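Local coordinates for Non-ribosomal peptide synthetase (Streptomyces halstedii, PDB 3WV4), which is a non-ribosomal peptide synthetase protein of the AMP-binding enzyme family, in the ANL clan, at residues I271-V274 against K275-E279. Numbering follows the deposited sequence.
Sequences IALV and KSLRE
Arg278 reaches back one helical turn, its side chain crossing that of Val274 at a slant. CB lies 3.6 Å from Val274 O, the same carbonyl that accepts the backbone bond from Arg278 N at 3.1 Å. CG then leaves anti to the backbone N (chi1 173°), and a bend at chi3 (-28°) folds the end of the chain back, bringing NH2 to 3.6 Å from CG1 of Val274. Val274 O lies above one face of the guanidinium, displaced toward its rim. The polar end is tied elsewhere: NH2 makes a salt bridge with Asp302, and NE bonds to Gly305 O, which together would limit rotation of the group.

These are i to i+4 contacts of an alpha helix, in helix 273-280, a short helix between strands 261-264 and 284-287, with Ala272 at the N-cap position. Ala272 O takes two donors: Ser276 N at 3.0 Å, nearly straight on, and Ser276 OG at 2.7 Å from above the carbonyl plane. OG sits beside its own backbone N, with chi1 (-29°) turned away from a staggered value. On the buried flank, CD1 of Leu277 meets CG of Leu273 at 4.1 Å, and both side chains pack on Phe238 of strand 236-239, while Val274 touches Leu295, Leu298 and Ile299 of helix 289-300.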
loop_
_atom_site.group_PDB
_atom_site.type_symbol
_atom_site.label_atom_id
_atom_site.label_comp_id
_atom_site.label_asym_id
_atom_site.label_seq_id
_atom_site.Cartn_x
_atom_site.Cartn_y
_atom_site.Cartn_z
ATOM N N ILE A 271 -11.728 7.127 18.745
ATOM C CA ILE A 271 -12.154 6.975 20.139
ATOM C C ILE A 271 -12.997 5.722 20.421
ATOM O O ILE A 271 -12.756 5.052 21.419
ATOM C CB ILE A 271 -12.846 8.269 20.691
ATOM C CG1 ILE A 271 -13.997 7.970 21.702
ATOM C CG2 ILE A 271 -13.335 9.184 19.545
ATOM C CD1 ILE A 271 -13.543 7.609 23.109
ATOM N N ALA A 272 -13.975 5.403 19.558
ATOM C CA ALA A 272 -14.740 4.132 19.653
ATOM C C ALA A 272 -14.018 2.980 18.947
ATOM O O ALA A 272 -14.585 1.932 18.628
ATOM C CB ALA A 272 -16.130 4.302 19.083
ATOM N N LEU A 273 -12.734 3.194 18.726
ATOM C CA LEU A 273 -11.884 2.225 18.116
ATOM C C LEU A 273 -12.094 0.784 18.577
ATOM O O LEU A 273 -12.222 -0.103 17.735
ATOM C CB LEU A 273 -10.445 2.635 18.344
ATOM C CG LEU A 273 -9.450 1.846 17.518
ATOM C CD1 LEU A 273 -9.771 1.957 16.029
ATOM C CD2 LEU A 273 -8.054 2.351 17.829
ATOM N N VAL A 274 -12.131 0.545 19.896
ATOM C CA VAL A 274 -12.179 -0.837 20.406
ATOM C C VAL A 274 -13.482 -1.565 20.030
ATOM O O VAL A 274 -13.482 -2.753 19.664
ATOM C CB VAL A 274 -12.014 -0.911 21.928
ATOM C CG1 VAL A 274 -12.094 -2.364 22.401
ATOM C CG2 VAL A 274 -10.683 -0.286 22.353
ATOM N N LYS A 275 -14.568 -0.830 20.123
ATOM C CA LYS A 275 -15.865 -1.301 19.716
ATOM C C LYS A 275 -15.889 -1.624 18.218
ATOM O O LYS A 275 -16.236 -2.740 17.810
ATOM C CB LYS A 275 -16.898 -0.222 20.041
ATOM C CG LYS A 275 -18.344 -0.664 19.941
ATOM C CD LYS A 275 -19.253 0.551 20.014
ATOM C CE LYS A 275 -20.677 0.139 20.265
ATOM N NZ LYS A 275 -21.580 1.326 20.326
ATOM N N SER A 276 -15.495 -0.662 17.399
ATOM C CA SER A 276 -15.392 -0.900 15.963
ATOM C C SER A 276 -14.634 -2.204 15.658
ATOM O O SER A 276 -15.048 -2.990 14.814
ATOM C CB SER A 276 -14.707 0.282 15.279
ATOM O OG SER A 276 -14.954 1.474 16.005
ATOM N N LEU A 277 -13.512 -2.418 16.332
ATOM C CA LEU A 277 -12.725 -3.597 16.073
ATOM C C LEU A 277 -13.493 -4.847 16.362
ATOM O O LEU A 277 -13.532 -5.750 15.532
ATOM C CB LEU A 277 -11.445 -3.595 16.899
ATOM C CG LEU A 277 -10.485 -2.505 16.397
ATOM C CD1 LEU A 277 -9.382 -2.213 17.417
ATOM C CD2 LEU A 277 -9.835 -3.012 15.125
ATOM N N ARG A 278 -14.072 -4.897 17.550
ATOM C CA ARG A 278 -14.824 -6.063 18.010
ATOM C C ARG A 278 -16.028 -6.324 17.127
ATOM O O ARG A 278 -16.262 -7.455 16.666
ATOM C CB ARG A 278 -15.236 -5.907 19.490
ATOM C CG ARG A 278 -16.189 -7.007 20.020
ATOM C CD ARG A 278 -16.828 -6.666 21.372
ATOM N NE ARG A 278 -15.935 -5.783 22.127
ATOM C CZ ARG A 278 -16.224 -4.546 22.532
ATOM N NH1 ARG A 278 -17.421 -3.998 22.330
ATOM N NH2 ARG A 278 -15.291 -3.868 23.182
ATOM N N GLU A 279 -16.806 -5.281 16.894
ATOM C CA GLU A 279 -18.016 -5.413 16.111
ATOM C C GLU A 279 -17.755 -5.734 14.645
ATOM O O GLU A 279 -18.617 -6.280 13.992
ATOM C CB GLU A 279 -18.887 -4.149 16.264
ATOM C CG GLU A 279 -19.447 -4.043 17.685
ATOM C CD GLU A 279 -20.465 -2.918 17.867
ATOM O OE1 GLU A 279 -20.755 -2.220 16.868
ATOM O OE2 GLU A 279 -20.975 -2.752 19.013
#